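Local coordinates for protein formate dehydrogenase (Staphylococcus aureus, PDB 6TTB) that catalyses the NAD-dependent oxidation of formate, as a probable member of the D-isomer-specific 2-hydroxyacid dehydrogenase family with a Rossmann-type cofactor domain, at residues L156-N161 with H268-N273; E185-T190 with P209-L214; H293-A298 with M316-M321. One frame throughout, in Å; residues are numbered along the deposited sequence.

Contact 1 of 3, residues L156-N161 with H268-N273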
ATOM      1  N   LEU A 156       0.640  -1.658   3.861  1.00 11.94           N
ATOM      2  CA  LEU A 156      -0.716  -1.809   3.420  1.00 12.08           C
ATOM      3  C   LEU A 156      -0.778  -2.734   2.211  1.00 12.48           C
ATOM      4  O   LEU A 156      -1.499  -3.692   2.239  1.00 12.90           O
ATOM      5  CB  LEU A 156      -1.278  -0.415   3.129  1.00 14.62           C
ATOM      6  CG  LEU A 156      -1.567   0.440   4.374  1.00 16.06           C
ATOM      7  CD1 LEU A 156      -1.690   1.903   4.026  1.00 17.02           C
ATOM      8  CD2 LEU A 156      -2.828  -0.015   5.083  1.00 15.11           C
ATOM      9  N   ILE A 157      -0.001  -2.464   1.160  1.00 14.52           N
ATOM     10  CA  ILE A 157      -0.059  -3.278  -0.065  1.00 14.02           C
ATOM     11  C   ILE A 157       0.209  -4.730   0.295  1.00 13.77           C
ATOM     12  O   ILE A 157      -0.392  -5.627  -0.229  1.00 15.42           O
ATOM     13  CB  ILE A 157       0.968  -2.776  -1.109  1.00 13.93           C
ATOM     14  CG1 ILE A 157       0.604  -1.405  -1.663  1.00 11.09           C
ATOM     15  CG2 ILE A 157       1.184  -3.803  -2.226  1.00 14.16           C
ATOM     16  CD1 ILE A 157       1.620  -0.852  -2.617  1.00 11.43           C
ATOM     17  N   LEU A 158       1.178  -4.946   1.142  1.00 14.42           N
ATOM     18  CA  LEU A 158       1.533  -6.279   1.564  1.00 16.54           C
ATOM     19  C   LEU A 158       0.381  -6.971   2.338  1.00 21.80           C
ATOM     20  O   LEU A 158      -0.051  -8.067   1.976  1.00 29.36           O
ATOM     21  CB  LEU A 158       2.836  -6.145   2.356  1.00 14.58           C
ATOM     22  CG  LEU A 158       4.124  -6.565   1.584  1.00 16.13           C
ATOM     23  CD1 LEU A 158       3.930  -6.614   0.068  1.00 13.84           C
ATOM     24  CD2 LEU A 158       5.295  -5.688   1.895  1.00 13.37           C
ATOM     25  N   LEU A 159      -0.110  -6.369   3.431  1.00 23.51           N
ATOM     26  CA  LEU A 159      -1.104  -7.060   4.260  1.00 22.49           C
ATOM     27  C   LEU A 159      -2.419  -7.177   3.501  1.00 23.26           C
ATOM     28  O   LEU A 159      -3.113  -8.161   3.588  1.00 24.48           O
ATOM     29  CB  LEU A 159      -1.309  -6.334   5.598  1.00 17.53           C
ATOM     30  CG  LEU A 159      -0.230  -6.632   6.643  1.00 17.01           C
ATOM     31  CD1 LEU A 159       0.144  -5.355   7.354  1.00 17.44           C
ATOM     32  CD2 LEU A 159      -0.653  -7.711   7.638  1.00 12.33           C
ATOM     33  N   ARG A 160      -2.737  -6.175   2.719  1.00 21.78           N
ATOM     34  CA  ARG A 160      -4.051  -6.164   2.122  1.00 19.90           C
ATOM     35  C   ARG A 160      -4.017  -6.991   0.854  1.00 20.05           C
ATOM     36  O   ARG A 160      -5.067  -7.276   0.271  1.00 19.51           O
ATOM     37  CB  ARG A 160      -4.567  -4.730   1.947  1.00 17.72           C
ATOM     38  CG  ARG A 160      -4.898  -4.074   3.269  1.00 17.23           C
ATOM     39  CD  ARG A 160      -5.844  -2.918   3.144  1.00 22.75           C
ATOM     40  NE  ARG A 160      -7.158  -3.274   2.652  1.00 21.35           N
ATOM     41  CZ  ARG A 160      -8.155  -3.599   3.444  1.00 25.17           C
ATOM     42  NH1 ARG A 160      -7.951  -3.692   4.761  1.00 20.45           N
ATOM     43  NH2 ARG A 160      -9.355  -3.829   2.921  1.00 24.93           N
ATOM     44  N   ASN A 161      -2.811  -7.439   0.466  1.00 18.43           N
ATOM     45  CA  ASN A 161      -2.733  -8.305  -0.686  1.00 20.35           C
ATOM     46  C   ASN A 161      -3.295  -7.536  -1.901  1.00 20.96           C
ATOM     47  O   ASN A 161      -3.977  -8.084  -2.778  1.00 26.20           O
ATOM     48  CB  ASN A 161      -3.445  -9.634  -0.353  1.00 22.81           C
ATOM     49  CG  ASN A 161      -3.314 -10.705  -1.417  1.00 22.97           C
ATOM     50  OD1 ASN A 161      -2.292 -10.833  -2.108  1.00 16.94           O
ATOM     51  ND2 ASN A 161      -4.372 -11.470  -1.576  1.00 29.29           N
ATOM     52  N   HIS A 268       4.966 -16.564   8.060  1.00 35.16           N
ATOM     53  CA  HIS A 268       3.870 -15.842   7.446  1.00 36.06           C
ATOM     54  C   HIS A 268       3.951 -14.359   7.759  1.00 31.07           C
ATOM     55  O   HIS A 268       2.934 -13.684   7.776  1.00 28.20           O
ATOM     56  CB  HIS A 268       2.580 -16.407   8.005  1.00 35.02           C
ATOM     57  CG  HIS A 268       2.374 -17.800   7.579  1.00 42.17           C
ATOM     58  ND1 HIS A 268       1.111 -18.366   7.467  1.00 48.51           N
ATOM     59  CD2 HIS A 268       3.249 -18.723   7.140  1.00 48.07           C
ATOM     60  CE1 HIS A 268       1.225 -19.600   7.024  1.00 48.74           C
ATOM     61  NE2 HIS A 268       2.537 -19.847   6.832  1.00 53.84           N
ATOM     62  N   SER A 269       5.139 -13.857   8.083  1.00 34.03           N
ATOM     63  CA  SER A 269       5.226 -12.429   8.386  1.00 27.67           C
ATOM     64  C   SER A 269       5.558 -11.668   7.113  1.00 29.04           C
ATOM     65  O   SER A 269       5.648 -12.268   6.029  1.00 26.49           O
ATOM     66  CB  SER A 269       6.195 -12.165   9.475  1.00 26.05           C
ATOM     67  OG  SER A 269       7.343 -12.932   9.278  1.00 30.31           O
ATOM     68  N   TYR A 270       5.729 -10.341   7.238  1.00 24.84           N
ATOM     69  CA  TYR A 270       6.069  -9.523   6.072  1.00 18.73           C
ATOM     70  C   TYR A 270       7.264  -8.636   6.415  1.00 16.98           C
ATOM     71  O   TYR A 270       7.433  -8.244   7.563  1.00 13.74           O
ATOM     72  CB  TYR A 270       4.906  -8.595   5.675  1.00 16.11           C
ATOM     73  CG  TYR A 270       3.602  -9.270   5.406  1.00 15.67           C
ATOM     74  CD1 TYR A 270       2.782  -9.743   6.441  1.00 13.58           C
ATOM     75  CD2 TYR A 270       3.149  -9.403   4.106  1.00 16.41           C
ATOM     76  CE1 TYR A 270       1.558 -10.341   6.183  1.00 12.79           C
ATOM     77  CE2 TYR A 270       1.919  -9.990   3.835  1.00 16.04           C
ATOM     78  CZ  TYR A 270       1.128 -10.475   4.874  1.00 15.71           C
ATOM     79  OH  TYR A 270      -0.064 -11.071   4.545  1.00 20.14           O
ATOM     80  N   LEU A 271       7.967  -8.180   5.361  1.00 15.93           N
ATOM     81  CA  LEU A 271       9.191  -7.439   5.532  1.00 15.07           C
ATOM     82  C   LEU A 271       9.181  -6.304   4.559  1.00 15.22           C
ATOM     83  O   LEU A 271       8.973  -6.538   3.356  1.00 13.26           O
ATOM     84  CB  LEU A 271      10.409  -8.355   5.228  1.00 15.96           C
ATOM     85  CG  LEU A 271      11.800  -7.756   5.519  1.00 14.00           C
ATOM     86  CD1 LEU A 271      11.927  -7.238   6.949  1.00 14.49           C
ATOM     87  CD2 LEU A 271      12.852  -8.724   5.243  1.00 12.82           C
ATOM     88  N   VAL A 272       9.526  -5.106   5.081  1.00 14.81           N
ATOM     89  CA  VAL A 272       9.555  -3.927   4.250  1.00 13.98           C
ATOM     90  C   VAL A 272      10.857  -3.235   4.514  1.00 16.00           C
ATOM     91  O   VAL A 272      11.239  -3.021   5.653  1.00 16.86           O
ATOM     92  CB  VAL A 272       8.369  -2.983   4.480  1.00 12.04           C
ATOM     93  CG1 VAL A 272       8.637  -1.579   3.961  1.00 10.76           C
ATOM     94  CG2 VAL A 272       7.165  -3.511   3.795  1.00 11.06           C
ATOM     95  N   ASN A 273      11.537  -2.931   3.425  1.00 16.62           N
ATOM     96  CA  ASN A 273      12.845  -2.374   3.512  1.00 15.04           C
ATOM     97  C   ASN A 273      12.974  -1.315   2.432  1.00 15.60           C
ATOM     98  O   ASN A 273      13.164  -1.634   1.267  1.00 20.26           O
ATOM     99  CB  ASN A 273      13.897  -3.436   3.395  1.00 14.08           C
ATOM    100  CG  ASN A 273      15.268  -2.831   3.223  1.00 17.51           C
ATOM    101  OD1 ASN A 273      15.482  -1.660   3.606  1.00 16.11           O
ATOM    102  ND2 ASN A 273      16.218  -3.625   2.672  1.00 16.57           N
TER

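Contact 2 of 3, residues E185-T190 with P209-L214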
ATOM      1  N   GLU A 185      -6.478  -7.246   7.385  1.00 22.13           N
ATOM      2  CA  GLU A 185      -6.487  -5.902   7.887  1.00 26.07           C
ATOM      3  C   GLU A 185      -5.119  -5.590   8.477  1.00 29.02           C
ATOM      4  O   GLU A 185      -4.527  -6.421   9.163  1.00 37.50           O
ATOM      5  CB  GLU A 185      -7.536  -5.836   8.980  1.00 29.28           C
ATOM      6  CG  GLU A 185      -8.885  -6.243   8.473  1.00 37.07           C
ATOM      7  CD  GLU A 185     -10.006  -5.710   9.319  1.00 41.55           C
ATOM      8  OE1 GLU A 185     -10.935  -5.154   8.732  1.00 51.08           O
ATOM      9  OE2 GLU A 185      -9.927  -5.835  10.570  1.00 38.63           O
ATOM     10  N   LEU A 186      -4.676  -4.359   8.302  1.00 24.15           N
ATOM     11  CA  LEU A 186      -3.497  -3.930   8.999  1.00 22.92           C
ATOM     12  C   LEU A 186      -3.821  -3.775  10.493  1.00 30.27           C
ATOM     13  O   LEU A 186      -2.944  -3.896  11.378  1.00 30.83           O
ATOM     14  CB  LEU A 186      -3.047  -2.612   8.392  1.00 20.20           C
ATOM     15  CG  LEU A 186      -1.895  -1.983   9.149  1.00 20.55           C
ATOM     16  CD1 LEU A 186      -0.707  -2.940   9.141  1.00 20.03           C
ATOM     17  CD2 LEU A 186      -1.508  -0.636   8.576  1.00 17.52           C
ATOM     18  N   GLN A 187      -5.074  -3.430  10.781  1.00 30.35           N
ATOM     19  CA  GLN A 187      -5.431  -3.120  12.158  1.00 26.78           C
ATOM     20  C   GLN A 187      -5.207  -4.364  13.066  1.00 25.87           C
ATOM     21  O   GLN A 187      -5.397  -5.507  12.646  1.00 19.60           O
ATOM     22  CB  GLN A 187      -6.852  -2.620  12.162  1.00 23.03           C
ATOM     23  CG  GLN A 187      -7.472  -2.562  13.528  1.00 27.51           C
ATOM     24  CD  GLN A 187      -8.974  -2.563  13.399  1.00 27.35           C
ATOM     25  OE1 GLN A 187      -9.647  -1.806  14.059  1.00 29.76           O
ATOM     26  NE2 GLN A 187      -9.495  -3.350  12.466  1.00 24.09           N
ATOM     27  N   HIS A 188      -4.760  -4.104  14.306  1.00 24.28           N
ATOM     28  CA  HIS A 188      -4.530  -5.106  15.343  1.00 23.12           C
ATOM     29  C   HIS A 188      -3.228  -5.885  15.125  1.00 22.24           C
ATOM     30  O   HIS A 188      -2.890  -6.715  15.933  1.00 21.38           O
ATOM     31  CB  HIS A 188      -5.761  -6.029  15.547  1.00 32.55           C
ATOM     32  CG  HIS A 188      -7.005  -5.358  16.079  1.00 29.71           C
ATOM     33  ND1 HIS A 188      -7.035  -4.643  17.294  1.00 34.83           N
ATOM     34  CD2 HIS A 188      -8.228  -5.211  15.540  1.00 26.22           C
ATOM     35  CE1 HIS A 188      -8.241  -4.121  17.478  1.00 30.90           C
ATOM     36  NE2 HIS A 188      -8.975  -4.411  16.389  1.00 34.69           N
ATOM     37  N   LYS A 189      -2.479  -5.604  14.049  1.00 20.59           N
ATOM     38  CA  LYS A 189      -1.235  -6.308  13.826  1.00 18.44           C
ATOM     39  C   LYS A 189      -0.138  -5.653  14.654  1.00 21.04           C
ATOM     40  O   LYS A 189      -0.232  -4.453  15.011  1.00 18.72           O
ATOM     41  CB  LYS A 189      -0.846  -6.258  12.351  1.00 24.11           C
ATOM     42  CG  LYS A 189      -1.892  -6.785  11.368  1.00 23.43           C
ATOM     43  CD  LYS A 189      -1.663  -8.212  10.983  1.00 23.81           C
ATOM     44  CE  LYS A 189      -2.922  -8.887  10.486  1.00 25.27           C
ATOM     45  NZ  LYS A 189      -4.087  -8.272  11.143  1.00 27.85           N
ATOM     46  N   THR A 190       0.947  -6.417  14.918  1.00 17.86           N
ATOM     47  CA  THR A 190       2.069  -5.823  15.640  1.00 17.46           C
ATOM     48  C   THR A 190       3.177  -5.531  14.674  1.00 15.85           C
ATOM     49  O   THR A 190       3.641  -6.438  13.995  1.00 18.00           O
ATOM     50  CB  THR A 190       2.591  -6.738  16.755  1.00 20.03           C
ATOM     51  OG1 THR A 190       1.485  -7.097  17.619  1.00 25.03           O
ATOM     52  CG2 THR A 190       3.760  -6.163  17.536  1.00 13.94           C
ATOM     53  N   PRO A 209      -2.411   5.719  14.094  1.00 18.59           N
ATOM     54  CA  PRO A 209      -3.845   5.786  13.944  1.00 20.07           C
ATOM     55  C   PRO A 209      -4.484   4.614  13.219  1.00 24.85           C
ATOM     56  O   PRO A 209      -5.668   4.678  12.895  1.00 34.80           O
ATOM     57  CB  PRO A 209      -4.127   7.068  13.170  1.00 19.03           C
ATOM     58  CG  PRO A 209      -2.766   7.722  12.931  1.00 21.12           C
ATOM     59  CD  PRO A 209      -1.694   6.724  13.335  1.00 18.45           C
ATOM     60  N   PHE A 210      -3.755   3.528  13.011  1.00 22.40           N
ATOM     61  CA  PHE A 210      -4.358   2.430  12.264  1.00 24.17           C
ATOM     62  C   PHE A 210      -4.643   1.280  13.198  1.00 25.01           C
ATOM     63  O   PHE A 210      -5.125   0.228  12.757  1.00 21.03           O
ATOM     64  CB  PHE A 210      -3.390   1.882  11.242  1.00 24.08           C
ATOM     65  CG  PHE A 210      -3.417   2.575   9.924  1.00 23.80           C
ATOM     66  CD1 PHE A 210      -4.305   2.170   8.930  1.00 27.93           C
ATOM     67  CD2 PHE A 210      -2.552   3.627   9.662  1.00 22.08           C
ATOM     68  CE1 PHE A 210      -4.339   2.828   7.699  1.00 30.60           C
ATOM     69  CE2 PHE A 210      -2.579   4.291   8.438  1.00 21.14           C
ATOM     70  CZ  PHE A 210      -3.440   3.868   7.442  1.00 28.61           C
ATOM     71  N   ASN A 211      -4.251   1.472  14.463  1.00 25.42           N
ATOM     72  CA  ASN A 211      -4.720   0.631  15.543  1.00 27.67           C
ATOM     73  C   ASN A 211      -4.044  -0.732  15.467  1.00 27.95           C
ATOM     74  O   ASN A 211      -4.645  -1.761  15.143  1.00 27.96           O
ATOM     75  CB  ASN A 211      -6.238   0.522  15.603  1.00 29.82           C
ATOM     76  CG  ASN A 211      -6.669   0.041  16.960  1.00 33.66           C
ATOM     77  OD1 ASN A 211      -7.555  -0.820  17.062  1.00 35.55           O
ATOM     78  ND2 ASN A 211      -6.025   0.573  18.011  1.00 29.87           N
ATOM     79  N   VAL A 212      -2.864  -0.742  16.017  1.00 27.35           N
ATOM     80  CA  VAL A 212      -1.778  -1.599  15.631  1.00 28.69           C
ATOM     81  C   VAL A 212      -0.815  -1.469  16.811  1.00 24.62           C
ATOM     82  O   VAL A 212      -0.741  -0.404  17.382  1.00 31.57           O
ATOM     83  CB  VAL A 212      -1.196  -1.063  14.271  1.00 28.84           C
ATOM     84  CG1 VAL A 212       0.166  -0.422  14.361  1.00 22.02           C
ATOM     85  CG2 VAL A 212      -1.283  -2.061  13.123  1.00 26.61           C
ATOM     86  N   THR A 213      -0.233  -2.559  17.279  1.00 20.27           N
ATOM     87  CA  THR A 213       0.820  -2.423  18.259  1.00 21.86           C
ATOM     88  C   THR A 213       2.169  -2.172  17.574  1.00 22.32           C
ATOM     89  O   THR A 213       2.554  -2.934  16.688  1.00 22.69           O
ATOM     90  CB  THR A 213       0.885  -3.646  19.160  1.00 21.52           C
ATOM     91  OG1 THR A 213      -0.303  -3.544  19.930  1.00 24.08           O
ATOM     92  CG2 THR A 213       2.077  -3.603  20.081  1.00 19.43           C
ATOM     93  N   LEU A 214       2.844  -1.080  17.975  1.00 18.25           N
ATOM     94  CA  LEU A 214       4.170  -0.752  17.511  1.00 18.65           C
ATOM     95  C   LEU A 214       5.196  -1.219  18.529  1.00 22.82           C
ATOM     96  O   LEU A 214       5.111  -0.857  19.709  1.00 23.90           O
ATOM     97  CB  LEU A 214       4.251   0.765  17.378  1.00 17.39           C
ATOM     98  CG  LEU A 214       3.302   1.323  16.347  1.00 17.12           C
ATOM     99  CD1 LEU A 214       3.776   2.663  15.854  1.00 16.55           C
ATOM    100  CD2 LEU A 214       3.214   0.350  15.185  1.00 24.15           C
TER

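Contact 3 of 3, residues H293-A298 with M316-M321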
ATOM      1  N   HIS A 293       7.945 -19.128   4.271  1.00 23.63           N
ATOM      2  CA  HIS A 293       8.207 -18.576   5.569  1.00 23.91           C
ATOM      3  C   HIS A 293       7.779 -17.082   5.627  1.00 24.03           C
ATOM      4  O   HIS A 293       7.137 -16.650   6.584  1.00 21.23           O
ATOM      5  CB  HIS A 293       9.640 -18.901   6.000  1.00 25.99           C
ATOM      6  CG  HIS A 293       9.919 -18.378   7.368  1.00 31.57           C
ATOM      7  ND1 HIS A 293       9.071 -18.631   8.420  1.00 25.93           N
ATOM      8  CD2 HIS A 293      10.841 -17.476   7.814  1.00 33.72           C
ATOM      9  CE1 HIS A 293       9.487 -17.950   9.476  1.00 35.39           C
ATOM     10  NE2 HIS A 293      10.572 -17.211   9.121  1.00 31.89           N
ATOM     11  N   LEU A 294       8.111 -16.300   4.599  1.00 26.13           N
ATOM     12  CA  LEU A 294       7.698 -14.898   4.565  1.00 30.58           C
ATOM     13  C   LEU A 294       6.486 -14.708   3.652  1.00 26.85           C
ATOM     14  O   LEU A 294       6.565 -14.966   2.483  1.00 26.11           O
ATOM     15  CB  LEU A 294       8.847 -14.104   3.986  1.00 32.77           C
ATOM     16  CG  LEU A 294       9.815 -13.509   4.974  1.00 31.95           C
ATOM     17  CD1 LEU A 294      10.030 -12.063   4.592  1.00 32.05           C
ATOM     18  CD2 LEU A 294       9.262 -13.611   6.383  1.00 42.16           C
ATOM     19  N   GLN A 295       5.427 -14.116   4.167  1.00 28.21           N
ATOM     20  CA  GLN A 295       4.229 -13.944   3.359  1.00 29.94           C
ATOM     21  C   GLN A 295       4.480 -12.963   2.221  1.00 24.72           C
ATOM     22  O   GLN A 295       3.941 -13.151   1.137  1.00 29.15           O
ATOM     23  CB  GLN A 295       2.972 -13.614   4.209  1.00 37.01           C
ATOM     24  CG  GLN A 295       1.653 -14.067   3.573  1.00 40.63           C
ATOM     25  CD  GLN A 295       1.822 -15.268   2.637  1.00 53.18           C
ATOM     26  OE1 GLN A 295       2.553 -16.248   2.937  1.00 56.62           O
ATOM     27  NE2 GLN A 295       1.141 -15.215   1.488  1.00 41.42           N
ATOM     28  N   GLY A 296       5.314 -11.927   2.454  1.00 22.01           N
ATOM     29  CA  GLY A 296       5.593 -10.921   1.416  1.00 17.08           C
ATOM     30  C   GLY A 296       6.797 -10.061   1.744  1.00 16.42           C
ATOM     31  O   GLY A 296       7.132  -9.938   2.933  1.00 13.91           O
ATOM     32  N   TYR A 297       7.425  -9.442   0.680  1.00 18.83           N
ATOM     33  CA  TYR A 297       8.464  -8.389   0.843  1.00 17.85           C
ATOM     34  C   TYR A 297       8.141  -7.213  -0.078  1.00 20.13           C
ATOM     35  O   TYR A 297       7.784  -7.396  -1.267  1.00 18.76           O
ATOM     36  CB  TYR A 297       9.898  -8.907   0.571  1.00 19.33           C
ATOM     37  CG  TYR A 297      11.040  -7.876   0.586  1.00 20.13           C
ATOM     38  CD1 TYR A 297      11.349  -7.137  -0.540  1.00 17.83           C
ATOM     39  CD2 TYR A 297      11.863  -7.685   1.696  1.00 21.75           C
ATOM     40  CE1 TYR A 297      12.432  -6.280  -0.596  1.00 17.20           C
ATOM     41  CE2 TYR A 297      12.917  -6.759   1.686  1.00 20.00           C
ATOM     42  CZ  TYR A 297      13.224  -6.069   0.519  1.00 19.93           C
ATOM     43  OH  TYR A 297      14.229  -5.104   0.463  1.00 17.99           O
ATOM     44  N   ALA A 298       8.241  -6.009   0.488  1.00 18.39           N
ATOM     45  CA  ALA A 298       8.284  -4.797  -0.317  1.00 18.94           C
ATOM     46  C   ALA A 298       9.409  -3.897   0.138  1.00 19.39           C
ATOM     47  O   ALA A 298      10.105  -4.198   1.127  1.00 22.52           O
ATOM     48  CB  ALA A 298       6.979  -4.050  -0.310  1.00 15.98           C
ATOM     49  N   MET A 316      10.346 -12.133  -8.029  1.00 16.26           N
ATOM     50  CA  MET A 316      10.203 -13.180  -7.026  1.00 18.52           C
ATOM     51  C   MET A 316       8.771 -13.129  -6.511  1.00 23.37           C
ATOM     52  O   MET A 316       8.133 -12.072  -6.572  1.00 19.22           O
ATOM     53  CB  MET A 316      11.248 -13.082  -5.886  1.00 17.73           C
ATOM     54  CG  MET A 316      10.923 -12.001  -4.837  1.00 20.65           C
ATOM     55  SD  MET A 316      12.306 -11.272  -3.990  1.00 23.72           S
ATOM     56  CE  MET A 316      11.546  -9.861  -3.184  1.00 18.87           C
ATOM     57  N   PRO A 317       8.186 -14.291  -6.117  1.00 29.74           N
ATOM     58  CA  PRO A 317       6.905 -14.366  -5.392  1.00 31.58           C
ATOM     59  C   PRO A 317       6.492 -13.192  -4.527  1.00 29.98           C
ATOM     60  O   PRO A 317       7.239 -12.784  -3.648  1.00 38.84           O
ATOM     61  CB  PRO A 317       7.321 -15.380  -4.307  1.00 34.79           C
ATOM     62  CG  PRO A 317       8.285 -16.338  -5.034  1.00 42.61           C
ATOM     63  CD  PRO A 317       8.771 -15.614  -6.291  1.00 34.64           C
ATOM     64  N   ARG A 318       5.248 -12.763  -4.664  1.00 24.90           N
ATOM     65  CA  ARG A 318       4.620 -11.946  -3.615  1.00 21.68           C
ATOM     66  C   ARG A 318       5.524 -10.780  -3.234  1.00 18.27           C
ATOM     67  O   ARG A 318       5.699 -10.496  -2.070  1.00 21.13           O
ATOM     68  CB  ARG A 318       4.234 -12.817  -2.413  1.00 17.15           C
ATOM     69  CG  ARG A 318       2.822 -13.398  -2.530  1.00 18.85           C
ATOM     70  CD  ARG A 318       2.502 -14.750  -1.937  1.00 18.11           C
ATOM     71  NE  ARG A 318       3.528 -15.115  -0.948  1.00 22.02           N
ATOM     72  CZ  ARG A 318       4.478 -16.048  -1.131  1.00 22.12           C
ATOM     73  NH1 ARG A 318       4.536 -16.739  -2.286  1.00 19.24           N
ATOM     74  NH2 ARG A 318       5.364 -16.272  -0.166  1.00 17.03           N
ATOM     75  N   ASN A 319       6.129 -10.138  -4.229  1.00 17.39           N
ATOM     76  CA  ASN A 319       6.921  -8.930  -3.994  1.00 18.13           C
ATOM     77  C   ASN A 319       6.098  -7.694  -4.308  1.00 20.76           C
ATOM     78  O   ASN A 319       5.195  -7.770  -5.156  1.00 25.90           O
ATOM     79  CB  ASN A 319       8.270  -8.933  -4.757  1.00 18.51           C
ATOM     80  CG  ASN A 319       8.180  -8.392  -6.153  1.00 16.54           C
ATOM     81  OD1 ASN A 319       8.180  -7.197  -6.333  1.00 21.02           O
ATOM     82  ND2 ASN A 319       8.146  -9.264  -7.145  1.00 13.99           N
ATOM     83  N   ALA A 320       6.379  -6.568  -3.578  1.00 19.02           N
ATOM     84  CA  ALA A 320       5.918  -5.241  -3.986  1.00 15.69           C
ATOM     85  C   ALA A 320       7.087  -4.263  -4.067  1.00 17.71           C
ATOM     86  O   ALA A 320       7.114  -3.142  -3.465  1.00 18.19           O
ATOM     87  CB  ALA A 320       4.799  -4.756  -3.145  1.00 16.90           C
ATOM     88  N   MET A 321       8.074  -4.693  -4.847  1.00 15.35           N
ATOM     89  CA  MET A 321       9.196  -3.849  -5.113  1.00 13.70           C
ATOM     90  C   MET A 321       8.690  -2.730  -6.003  1.00 13.40           C
ATOM     91  O   MET A 321       7.622  -2.822  -6.596  1.00 14.77           O
ATOM     92  CB  MET A 321      10.285  -4.634  -5.861  1.00 16.24           C
ATOM     93  CG  MET A 321      10.948  -5.780  -5.038  1.00 13.72           C
ATOM     94  SD  MET A 321      11.601  -5.180  -3.501  1.00 16.08           S
ATOM     95  CE  MET A 321      12.580  -3.769  -4.032  1.00 14.85           C
TER

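Contact 1 of 3, residues L156-N161 with H268-N273
The ring of Tyr270 is the one flat group carried into this contact, and two leucines of the helix that ends at Arg160 meet it. Over one face stands Leu159, whose CG lies 4.1 Å above the ring plane, displaced toward the rim; its methyl CD2 continues down to CE1 of Tyr270 at 3.7 Å. Leu158 comes in at the CD2/CE2 rim, from the same side of the ring plane as Leu159: its CB reaches CD2 of Tyr270 at 3.7 Å, the two side chains sliding past each other in opposite directions. The carbonyl oxygen of Leu158 approaches CE2 of Tyr270 obliquely. That oxygen is also the acceptor for Asn161 N at 3.2 Å, part of the Schellman motif in which Asn161, with positive phi, closes the helix.

Tyr270 can lie beneath the helix end because its CG is anti to its own carbonyl carbon (chi1 -56°), with the ring beside the backbone N. Alternation along the strand brings Val272 to the same side, where its CG2 meets CD2 of Leu158. Leu271 points away and offers mainly its carbonyl oxygen, 4.0 Å from Leu158 CD2. No hydrogen bond links the two segments, so the junction is held by apolar packing between buried residues. On the far side of the helix, Arg160 turns away from the strand and forms a salt bridge with Glu149 of the second subunit.

The axes of helix 156-160 and strand 269-273 approach to 9.3 Å and run nearly antiparallel, at 163°. The side chain of Val272 is about 10 Å from the bound NAD. A helix laid antiparallel against an inner strand of a parallel sheet is characteristic of the alpha/beta packing of Rossmann-type domains.

Contact 2 of 3, residues E185-T190 with P209-L214
This is a partly buried contact between two loop ends and the first residues of the parallel strands they lead into, at the end of the cofactor domain's sheet where strands 190-194 and 213-217 begin. The evidence is a single beta bridge, Thr190 with Thr213, whose CA atoms are 4.5 Å apart, preceded by the backbone bond from Thr213 N to Lys189 O at 3.0 Å. The Thr190 and Thr213 side chains lie side by side on the same sheet face, pointing the same way.

Before the strands, Leu186 to Lys189 make a type II turn that rests on 210-212. His188 N donates to Asn211 O with a nearly straight N-H (163°), although the modelled separation is so short that its exact value is doubtful. Within the turn segment, Lys189 NZ folds back to the carbonyl oxygen of Glu185 at 2.7 Å and also forms a salt bridge with Glu331 of the second subunit.

Side chains divide into an apolar and a polar group. Leu186, with CG anti to its backbone N (chi1 174°), sets CD2 over one face of the Phe210 ring, 4.0 Å from Phe210 CG, and crosses that side chain at about a right angle; its CG also meets Val212 CG2. At the more exposed end, Asn211 OD1 approaches the His188 ring obliquely, 3.4 Å from His188 CE1, with amide and ring planes 69° apart. Gln187 CG lies over one face of that same imidazole, 3.4 Å above its plane, displaced toward the rim.

Segment 185-190 leads into strand 190-194, helix 198-207 follows, and 209-214 brings the chain back into parallel strand 213-217: a beta-alpha-beta crossover, whose glycine-rich turn is consistent with an NAD-binding Rossmann fold.

Contact 3 of 3, residues H293-A298 with M316-M321
Strands 296-298 and 319-321 run parallel, their axes 4.7 Å apart at closest and with their N-to-C directions 3° apart, with Tyr297 paired to Asn319 and Ala298 to Ala320. Ala320 N donates to Tyr297 O at 2.8 Å, while the bond from Tyr297 N to Arg318 O is weak. Just before the strands, Arg318 reaches across and uses its guanidinium edge twice: NE donates to Gln295 O at 2.9 Å, and NH2 to Leu294 O at 3.2 Å. Two consecutive carbonyls at the strand corner are thereby gripped, and NH2 also serves Leu289 O.

On the Tyr297 face, Met321 makes a Met-aromatic contact: its SD lies 4.5 Å from the ring centroid and 85° off the ring normal, hence at the edge. The Met321 chain bends at chi2 and chi3 to bring the sulfur there, and Met316 CE adds a contact to Tyr297 CD1 at 3.8 Å. Asn319 ties its own segment together, for OD1 accepts from Met321 N in an Asx turn and ND2 donates to Met316 O along an almost straight N-H (179°). On the other face, Ala298 CB meets Ala320 CB at 3.6 Å.

The two alanines lie against Leu158 of helix 144-160, whereas Tyr297 and Met316 pack on Leu285 of helix 282-291, so this strand pair is sandwiched between helices. Strand 294-299 has strand 269-273 as its neighbour on the other side, and 319-321 is the outermost strand within the chain, where Met321 O is hydrogen-bonded to His166 of the second subunit.

Overall arrangement
All three contacts reach one parallel sheet. Contacts 1 and 3 are buried, their centres about 7 Å apart, and meet through the neighbouring strands 269-273 (contact 1) and 294-299 (contact 3); Leu158 CD2 meets Ala298 CB at 3.2 Å. Contact 2 is partly exposed, near the other end of the sheet, with its centre about 20 Å from that of contact 3. Helix 144-160 bridges contacts 1 and 2, where Leu159 CD2 packs on Lys189 CD at 3.5 Å. Chemistry follows position: contact 1 is apolar side-chain packing with no hydrogen bond across it, contact 3 combines backbone and arginine bonds, and contact 2 joins a turn and backbone bonds to an apolar patch and polar side chains at its exposed end.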